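PDB 4IRF: malarial CLPB2 atpase/hsp101 protein from Plasmodium falciparum, which probably works as an ATP-driven ClpB-family chaperone that unfolds and translocates proteins, and is represented here by its N-terminal cargo-binding domain. Local coordinates for residues 19-22 / 23-26; 67-70 / 71-74; 125-128 / 129-133. All blocks are in the same frame, centred on the assembly; numbering follows the deposited sequence.

Helices 14-29, 61-74 and 125-133 of the mainly helical Clp N-terminal domain pack together, and each holds one of three contacts between neighbouring turns of a single helix. Interaction 2, in helix 61-74, is the middle member. It meets interaction 1 of helix 14-29 where L72 CD1 lies 4.2 Å from I26 CG2, and it meets interaction 3 of helix 125-133 where A71 CB lies 3.8 Å from L126 CD1. The centres of interactions 2 and 3 are about 11 Å apart and those of 1 and 2 about 16 Å. Interactions 1 and 3 do not touch, their nearest atoms being about 11 Å apart. Helix 37-46 packs against all three.

Interaction 1. Residues 19-22 / 23-26; sequences ILNA and GKNI
G23 N donates to I19 O at 2.8 Å, and this bond opens a run of i to i+4 backbone bonds, the regular alpha-helical pattern, through residues 19-26 of helix 14-29 in the Clp N-terminal domain. K24 N to L20 O follows at 3.1 Å and I26 N to A22 O at 3.0 Å, whereas N25 N to N21 O is stretched to 3.3 Å and weak. The side chains of the second turn lean back over the carbonyls of the first. I26 does so most closely: its CG1 comes to 3.3 Å from A22 O, because chi1 of -66° sets that branch beside its own backbone N, on the side facing the preceding turn. In K24 the same first torsion brings CG to 3.7 Å from L20 O, and the extended chain beyond it carries CD to 4.2 Å from N21 OD1, a loose contact along the aliphatic part of the lysine. The amide of N25 follows suit, with ND2 3.7 Å from N21 O. G23, which has no side chain, is buried in the assembled domain.

Farther out, helix 37-46 packs against this helix, receiving L20 on I40, A22 on A43, and I26 on S42 and A43. I19 reaches V114 and L117 of helix 114-121, while K24 touches I87 in the loop just before strand 88-89.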
ATOM      1  N   ILE A  19       7.293   4.349   2.138  1.00 20.54           N
ATOM      2  CA  ILE A  19       5.875   4.325   1.850  1.00 22.91           C
ATOM      3  C   ILE A  19       5.064   4.299   3.154  1.00 19.61           C
ATOM      4  O   ILE A  19       4.080   5.027   3.287  1.00 22.85           O
ATOM      5  CB  ILE A  19       5.475   3.108   0.957  1.00 19.12           C
ATOM      6  CG1 ILE A  19       5.845   3.410  -0.495  1.00 21.37           C
ATOM      7  CG2 ILE A  19       3.995   2.882   0.957  1.00 21.62           C
ATOM      8  CD1 ILE A  19       6.001   2.174  -1.325  1.00 21.98           C
ATOM      9  N   LEU A  20       5.457   3.434   4.088  1.00 19.92           N
ATOM     10  CA  LEU A  20       4.763   3.364   5.373  1.00 19.21           C
ATOM     11  C   LEU A  20       4.821   4.693   6.114  1.00 24.58           C
ATOM     12  O   LEU A  20       3.815   5.158   6.626  1.00 25.61           O
ATOM     13  CB  LEU A  20       5.361   2.262   6.230  1.00 20.06           C
ATOM     14  CG  LEU A  20       5.192   0.864   5.666  1.00 21.70           C
ATOM     15  CD1 LEU A  20       5.963  -0.131   6.552  1.00 24.60           C
ATOM     16  CD2 LEU A  20       3.717   0.494   5.615  1.00 25.78           C
ATOM     17  N   ASN A  21       5.986   5.325   6.150  1.00 21.19           N
ATOM     18  CA  ASN A  21       6.088   6.621   6.827  1.00 26.12           C
ATOM     19  C   ASN A  21       5.316   7.738   6.116  1.00 25.60           C
ATOM     20  O   ASN A  21       4.768   8.643   6.754  1.00 28.33           O
ATOM     21  CB  ASN A  21       7.548   7.015   6.995  1.00 27.73           C
ATOM     22  CG  ASN A  21       8.264   6.180   8.036  1.00 27.77           C
ATOM     23  OD1 ASN A  21       7.637   5.667   8.959  1.00 36.02           O
ATOM     24  ND2 ASN A  21       9.597   6.080   7.920  1.00 34.31           N
ATOM     25  N   ALA A  22       5.279   7.697   4.785  1.00 23.87           N
ATOM     26  CA  ALA A  22       4.457   8.672   4.067  1.00 25.37           C
ATOM     27  C   ALA A  22       2.988   8.413   4.369  1.00 28.79           C
ATOM     28  O   ALA A  22       2.142   9.344   4.419  1.00 27.15           O
ATOM     29  CB  ALA A  22       4.710   8.632   2.547  1.00 23.23           C
ATOM     30  N   GLY A  23       2.646   7.135   4.513  1.00 24.00           N
ATOM     31  CA  GLY A  23       1.302   6.756   4.866  1.00 23.81           C
ATOM     32  C   GLY A  23       0.871   7.365   6.198  1.00 26.12           C
ATOM     33  O   GLY A  23      -0.271   7.810   6.329  1.00 27.02           O
ATOM     34  N   LYS A  24       1.760   7.375   7.190  1.00 23.03           N
ATOM     35  CA  LYS A  24       1.422   7.981   8.476  1.00 23.59           C
ATOM     36  C   LYS A  24       1.127   9.468   8.343  1.00 28.51           C
ATOM     37  O   LYS A  24       0.203   9.986   8.995  1.00 30.74           O
ATOM     38  CB  LYS A  24       2.535   7.737   9.508  1.00 28.67           C
ATOM     39  CG  LYS A  24       2.667   6.269   9.938  1.00 24.18           C
ATOM     40  CD  LYS A  24       3.877   6.093  10.847  1.00 31.50           C
ATOM     41  CE  LYS A  24       4.060   4.636  11.241  1.00 46.46           C
ATOM     42  NZ  LYS A  24       5.076   4.487  12.337  1.00 55.56           N
ATOM     43  N   ASN A  25       1.889  10.156   7.507  1.00 25.35           N
ATOM     44  CA  ASN A  25       1.600  11.569   7.278  1.00 31.18           C
ATOM     45  C   ASN A  25       0.239  11.794   6.602  1.00 34.54           C
ATOM     46  O   ASN A  25      -0.496  12.747   6.917  1.00 34.12           O
ATOM     47  CB  ASN A  25       2.752  12.230   6.527  1.00 39.99           C
ATOM     48  CG  ASN A  25       3.984  12.399   7.402  1.00 54.41           C
ATOM     49  OD1 ASN A  25       3.867  12.615   8.614  1.00 55.72           O
ATOM     50  ND2 ASN A  25       5.163  12.283   6.802  1.00 53.83           N
ATOM     51  N   ILE A  26      -0.124  10.902   5.690  1.00 29.87           N
ATOM     52  CA  ILE A  26      -1.417  11.007   5.037  1.00 28.02           C
ATOM     53  C   ILE A  26      -2.507  10.727   6.071  1.00 25.77           C
ATOM     54  O   ILE A  26      -3.551  11.389   6.117  1.00 27.02           O
ATOM     55  CB  ILE A  26      -1.497  10.014   3.829  1.00 24.79           C
ATOM     56  CG1 ILE A  26      -0.514  10.449   2.763  1.00 29.40           C
ATOM     57  CG2 ILE A  26      -2.902   9.938   3.277  1.00 25.58           C
ATOM     58  CD1 ILE A  26      -0.227   9.408   1.652  1.00 25.42           C
TER

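Interaction 2. Residues 67-70 / 71-74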
ATOM      1  N   TYR A  67      -9.871   7.481  -7.209  1.00 30.98           N
ATOM      2  CA  TYR A  67     -10.548   6.522  -6.339  1.00 32.19           C
ATOM      3  C   TYR A  67      -9.987   6.613  -4.909  1.00 31.62           C
ATOM      4  O   TYR A  67     -10.712   6.488  -3.917  1.00 29.60           O
ATOM      5  CB  TYR A  67     -10.341   5.094  -6.859  1.00 31.06           C
ATOM      6  CG  TYR A  67     -11.321   4.658  -7.946  1.00 41.35           C
ATOM      7  CD1 TYR A  67     -12.680   4.562  -7.679  1.00 40.43           C
ATOM      8  CD2 TYR A  67     -10.872   4.296  -9.207  1.00 38.19           C
ATOM      9  CE1 TYR A  67     -13.583   4.147  -8.658  1.00 47.11           C
ATOM     10  CE2 TYR A  67     -11.761   3.880 -10.202  1.00 37.49           C
ATOM     11  CZ  TYR A  67     -13.114   3.805  -9.918  1.00 50.12           C
ATOM     12  OH  TYR A  67     -14.009   3.395 -10.892  1.00 47.04           O
ATOM     13  N   ILE A  68      -8.679   6.791  -4.820  1.00 29.28           N
ATOM     14  CA  ILE A  68      -8.021   6.788  -3.503  1.00 25.41           C
ATOM     15  C   ILE A  68      -8.479   8.008  -2.708  1.00 27.16           C
ATOM     16  O   ILE A  68      -8.842   7.892  -1.529  1.00 32.05           O
ATOM     17  CB  ILE A  68      -6.490   6.766  -3.619  1.00 25.54           C
ATOM     18  CG1 ILE A  68      -6.040   5.410  -4.183  1.00 28.90           C
ATOM     19  CG2 ILE A  68      -5.851   7.001  -2.236  1.00 25.96           C
ATOM     20  CD1 ILE A  68      -4.603   5.352  -4.572  1.00 27.14           C
ATOM     21  N   ASP A  69      -8.491   9.163  -3.371  1.00 31.73           N
ATOM     22  CA  ASP A  69      -8.875  10.414  -2.720  1.00 35.17           C
ATOM     23  C   ASP A  69     -10.332  10.408  -2.277  1.00 39.35           C
ATOM     24  O   ASP A  69     -10.660  10.900  -1.193  1.00 33.97           O
ATOM     25  CB  ASP A  69      -8.530  11.619  -3.603  1.00 37.77           C
ATOM     26  CG  ASP A  69      -7.036  11.796  -3.784  1.00 45.45           C
ATOM     27  OD1 ASP A  69      -6.257  11.235  -2.981  1.00 41.62           O
ATOM     28  OD2 ASP A  69      -6.623  12.496  -4.724  1.00 47.61           O
ATOM     29  N   ILE A  70     -11.210   9.831  -3.090  1.00 37.04           N
ATOM     30  CA  ILE A  70     -12.597   9.643  -2.676  1.00 35.12           C
ATOM     31  C   ILE A  70     -12.714   8.801  -1.397  1.00 30.24           C
ATOM     32  O   ILE A  70     -13.438   9.163  -0.467  1.00 37.14           O
ATOM     33  CB  ILE A  70     -13.455   9.047  -3.819  1.00 39.32           C
ATOM     34  CG1 ILE A  70     -13.739  10.129  -4.867  1.00 39.64           C
ATOM     35  CG2 ILE A  70     -14.739   8.439  -3.282  1.00 42.12           C
ATOM     36  CD1 ILE A  70     -14.023   9.574  -6.279  1.00 47.47           C
ATOM     37  N   ALA A  71     -11.966   7.701  -1.334  1.00 28.58           N
ATOM     38  CA  ALA A  71     -11.972   6.820  -0.174  1.00 27.67           C
ATOM     39  C   ALA A  71     -11.315   7.469   1.050  1.00 30.47           C
ATOM     40  O   ALA A  71     -11.770   7.250   2.174  1.00 33.60           O
ATOM     41  CB  ALA A  71     -11.268   5.506  -0.507  1.00 28.33           C
ATOM     42  N   LEU A  72     -10.245   8.233   0.828  1.00 29.84           N
ATOM     43  CA  LEU A  72      -9.608   8.991   1.907  1.00 27.08           C
ATOM     44  C   LEU A  72     -10.602   9.956   2.535  1.00 30.15           C
ATOM     45  O   LEU A  72     -10.645  10.096   3.755  1.00 34.24           O
ATOM     46  CB  LEU A  72      -8.391   9.763   1.435  1.00 28.15           C
ATOM     47  CG  LEU A  72      -7.163   8.927   1.066  1.00 27.57           C
ATOM     48  CD1 LEU A  72      -6.064   9.779   0.489  1.00 27.45           C
ATOM     49  CD2 LEU A  72      -6.682   8.188   2.337  1.00 24.33           C
ATOM     50  N   GLU A  73     -11.418  10.610   1.716  1.00 30.20           N
ATOM     51  CA  GLU A  73     -12.323  11.628   2.261  1.00 32.14           C
ATOM     52  C   GLU A  73     -13.490  10.978   2.978  1.00 39.70           C
ATOM     53  O   GLU A  73     -13.863  11.400   4.071  1.00 41.77           O
ATOM     54  CB  GLU A  73     -12.810  12.605   1.184  1.00 41.15           C
ATOM     55  CG  GLU A  73     -11.990  13.894   1.077  1.00 49.61           C
ATOM     56  CD  GLU A  73     -11.922  14.683   2.382  1.00 43.41           C
ATOM     57  OE1 GLU A  73     -12.842  14.563   3.212  1.00 49.14           O
ATOM     58  OE2 GLU A  73     -10.931  15.427   2.571  1.00 41.95           O
ATOM     59  N   GLN A  74     -14.023   9.916   2.390  1.00 36.40           N
ATOM     60  CA  GLN A  74     -15.108   9.152   3.011  1.00 42.69           C
ATOM     61  C   GLN A  74     -14.750   8.630   4.397  1.00 40.07           C
ATOM     62  O   GLN A  74     -15.608   8.521   5.278  1.00 49.73           O
ATOM     63  CB  GLN A  74     -15.478   7.958   2.145  1.00 47.72           C
ATOM     64  CG  GLN A  74     -16.138   8.292   0.836  1.00 53.77           C
ATOM     65  CD  GLN A  74     -16.679   7.041   0.175  1.00 67.08           C
ATOM     66  OE1 GLN A  74     -15.969   6.034   0.036  1.00 72.26           O
ATOM     67  NE2 GLN A  74     -17.949   7.080  -0.207  1.00 72.28           N
TER
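L72 lies back along I68 and D69, one turn earlier in helix 61-74, and touches something at nearly every step. Its CB sits 3.5 Å from I68 O, the same carbonyl that accepts the hydrogen bond from L72 N at 2.8 Å. With chi1 at -70°, CG is set beside the backbone N and comes over that oxygen at 3.3 Å, while also approaching I68 CG2. From there the chain forks. CD1 meets two unlike neighbours, the methyl CG2 of I68 at 3.9 Å and the carboxylate oxygen OD1 of D69 at 3.8 Å. I68 and L72 run side by side and point the same way, a ridge of branched chains, whereas D69 slants across the leucine. Beyond the helix, L72 continues the apolar surface onto I38 of helix 37-46 and onto Y30. A71, on another side of the helix, packs against L126 and I130 of helix 125-133.

On the last turn, I70 O accepts Q74 N at 3.0 Å with an N-H...O angle of 165°, together with a weak second bond from E73 N. The glutamine lies close over the same carbonyl, its CG 3.1 Å from I70 O, before its chain extends onward.

The chemistry is therefore divided. The leucine takes only van der Waals contact from OD1 of D69, while OD2 of that carboxylate forms a salt bridge with K65; E73 likewise pairs with R76. Both acids find their basic partners along the chain near this helix, so charge probably stays at its surface while I68, A71 and L72 supply a buried, largely apolar face.

Interaction 3. Residues 125-128 / 129-133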
ATOM      1  N   GLU A 125     -10.722  -4.439   2.691  1.00 31.63           N
ATOM      2  CA  GLU A 125     -11.932  -4.407   1.862  1.00 32.67           C
ATOM      3  C   GLU A 125     -12.056  -3.126   1.042  1.00 24.48           C
ATOM      4  O   GLU A 125     -12.437  -3.180  -0.132  1.00 27.52           O
ATOM      5  CB  GLU A 125     -13.184  -4.624   2.711  1.00 35.02           C
ATOM      6  CG  GLU A 125     -13.302  -6.002   3.355  1.00 55.71           C
ATOM      7  CD  GLU A 125     -14.380  -6.011   4.432  1.00 75.00           C
ATOM      8  OE1 GLU A 125     -14.741  -4.915   4.905  1.00 79.84           O
ATOM      9  OE2 GLU A 125     -14.892  -7.080   4.804  1.00 84.21           O
ATOM     10  N   LEU A 126     -11.739  -1.984   1.647  1.00 29.49           N
ATOM     11  CA  LEU A 126     -11.791  -0.704   0.955  1.00 28.16           C
ATOM     12  C   LEU A 126     -10.763  -0.661  -0.168  1.00 27.20           C
ATOM     13  O   LEU A 126     -11.072  -0.244  -1.300  1.00 29.95           O
ATOM     14  CB  LEU A 126     -11.530   0.438   1.952  1.00 32.88           C
ATOM     15  CG  LEU A 126     -11.480   1.862   1.394  1.00 34.46           C
ATOM     16  CD1 LEU A 126     -12.754   2.139   0.597  1.00 37.86           C
ATOM     17  CD2 LEU A 126     -11.355   2.847   2.558  1.00 32.99           C
ATOM     18  N   VAL A 127      -9.541  -1.096   0.136  1.00 27.99           N
ATOM     19  CA  VAL A 127      -8.473  -1.073  -0.865  1.00 24.28           C
ATOM     20  C   VAL A 127      -8.825  -2.067  -1.954  1.00 23.66           C
ATOM     21  O   VAL A 127      -8.641  -1.775  -3.141  1.00 25.83           O
ATOM     22  CB  VAL A 127      -7.108  -1.451  -0.279  1.00 27.30           C
ATOM     23  CG1 VAL A 127      -6.117  -1.782  -1.396  1.00 22.76           C
ATOM     24  CG2 VAL A 127      -6.569  -0.331   0.632  1.00 28.33           C
ATOM     25  N   ASN A 128      -9.365  -3.226  -1.577  1.00 25.87           N
ATOM     26  CA  ASN A 128      -9.653  -4.215  -2.596  1.00 26.16           C
ATOM     27  C   ASN A 128     -10.791  -3.793  -3.536  1.00 35.19           C
ATOM     28  O   ASN A 128     -10.779  -4.158  -4.707  1.00 33.77           O
ATOM     29  CB  ASN A 128      -9.939  -5.585  -2.022  1.00 36.38           C
ATOM     30  CG  ASN A 128      -9.623  -6.662  -3.007  1.00 45.56           C
ATOM     31  OD1 ASN A 128      -8.482  -6.769  -3.458  1.00 46.06           O
ATOM     32  ND2 ASN A 128     -10.622  -7.438  -3.388  1.00 50.57           N
ATOM     33  N   GLU A 129     -11.745  -3.022  -3.024  1.00 33.35           N
ATOM     34  CA  GLU A 129     -12.804  -2.454  -3.878  1.00 33.35           C
ATOM     35  C   GLU A 129     -12.136  -1.600  -4.943  1.00 31.98           C
ATOM     36  O   GLU A 129     -12.404  -1.720  -6.153  1.00 34.08           O
ATOM     37  CB  GLU A 129     -13.803  -1.653  -3.023  1.00 33.06           C
ATOM     38  CG  GLU A 129     -14.763  -2.584  -2.237  1.00 68.92           C
ATOM     39  CD  GLU A 129     -15.545  -1.911  -1.095  1.00 75.92           C
ATOM     40  OE1 GLU A 129     -15.378  -0.696  -0.836  1.00 75.60           O
ATOM     41  OE2 GLU A 129     -16.346  -2.627  -0.445  1.00 77.78           O
ATOM     42  N   ILE A 130     -11.207  -0.771  -4.503  1.00 28.72           N
ATOM     43  CA  ILE A 130     -10.514   0.118  -5.429  1.00 29.16           C
ATOM     44  C   ILE A 130      -9.751  -0.667  -6.493  1.00 32.33           C
ATOM     45  O   ILE A 130      -9.890  -0.388  -7.692  1.00 34.75           O
ATOM     46  CB  ILE A 130      -9.566   1.064  -4.693  1.00 25.91           C
ATOM     47  CG1 ILE A 130     -10.391   2.074  -3.867  1.00 29.21           C
ATOM     48  CG2 ILE A 130      -8.631   1.758  -5.683  1.00 26.87           C
ATOM     49  CD1 ILE A 130      -9.579   2.919  -2.923  1.00 30.19           C
ATOM     50  N   PHE A 131      -8.935  -1.629  -6.060  1.00 27.06           N
ATOM     51  CA  PHE A 131      -8.207  -2.489  -7.003  1.00 32.13           C
ATOM     52  C   PHE A 131      -9.146  -3.111  -8.037  1.00 37.12           C
ATOM     53  O   PHE A 131      -8.829  -3.134  -9.225  1.00 34.37           O
ATOM     54  CB  PHE A 131      -7.450  -3.597  -6.257  1.00 27.26           C
ATOM     55  CG  PHE A 131      -6.208  -3.120  -5.523  1.00 24.00           C
ATOM     56  CD1 PHE A 131      -5.770  -1.816  -5.649  1.00 29.28           C
ATOM     57  CD2 PHE A 131      -5.480  -3.986  -4.711  1.00 24.14           C
ATOM     58  CE1 PHE A 131      -4.631  -1.372  -4.971  1.00 27.82           C
ATOM     59  CE2 PHE A 131      -4.307  -3.560  -4.042  1.00 21.80           C
ATOM     60  CZ  PHE A 131      -3.892  -2.245  -4.172  1.00 28.96           C
ATOM     61  N   ASN A 132     -10.300  -3.603  -7.599  1.00 36.46           N
ATOM     62  CA  ASN A 132     -11.192  -4.301  -8.518  1.00 47.41           C
ATOM     63  C   ASN A 132     -11.814  -3.340  -9.526  1.00 48.10           C
ATOM     64  O   ASN A 132     -12.236  -3.745 -10.609  1.00 49.86           O
ATOM     65  CB  ASN A 132     -12.250  -5.111  -7.764  1.00 51.58           C
ATOM     66  CG  ASN A 132     -11.783  -6.527  -7.430  1.00 63.44           C
ATOM     67  OD1 ASN A 132     -11.042  -7.160  -8.195  1.00 65.97           O
ATOM     68  ND2 ASN A 132     -12.228  -7.034  -6.282  1.00 69.54           N
ATOM     69  N   GLU A 133     -11.827  -2.057  -9.183  1.00 41.96           N
ATOM     70  CA  GLU A 133     -12.385  -1.042 -10.073  1.00 51.61           C
ATOM     71  C   GLU A 133     -11.385  -0.498 -11.082  1.00 50.41           C
ATOM     72  O   GLU A 133     -11.771   0.082 -12.106  1.00 47.97           O
ATOM     73  CB  GLU A 133     -13.009   0.104  -9.276  1.00 47.97           C
ATOM     74  CG  GLU A 133     -14.395  -0.215  -8.748  1.00 53.74           C
ATOM     75  CD  GLU A 133     -15.308  -0.815  -9.809  1.00 70.18           C
ATOM     76  OE1 GLU A 133     -15.231  -0.416 -11.000  1.00 71.30           O
ATOM     77  OE2 GLU A 133     -16.122  -1.692  -9.453  1.00 78.22           O
TER
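The phenyl ring of F131 carries the CG1 methyl of V127 over one face, a CH-pi contact with CG1 3.7 Å from the ring centroid and 18° off the normal. The methyl is displaced toward the rim, and the ring atom nearest to it is CZ, at 3.6 Å. V127 and F131 point the same way one turn apart. The valine reaches the ring through a chi1 of 165°, which places CG1 opposite the backbone N and beside the carbonyl carbon, leaning toward the next turn. N128 OD1 approaches the same ring obliquely, 4.3 Å from CD2. The two amides farther round the helix, N128 and N132, have their planes turned 73° from each other. Their ND2 atoms lie 3.3 Å apart, but both are donors, so the pair is a contact and not a bond.

The carboxylate of E129 ends an extended chain that lies back along the first turn: its CG is 3.2 Å from E125 O, and the side chain crosses that of L126 at about a right angle, with OE1 4.1 Å from L126 CD1. Under these side chains the backbone is regular, and F131 N to V127 O, at 2.9 Å, is nearly straight. The helix is held at its start by D124, whose OD2 accepts from V127 N, and at its finish E133 N donates to I130 O at 3.0 Å.

V127 and F131 face inward together, onto L41 of helix 37-46 and onto L121 and L118 of helix 114-121. L126 and I130 share I38 of helix 37-46, and I130 also reaches L64 and Y67 of helix 61-74, so helix 125-133 rests upon three others.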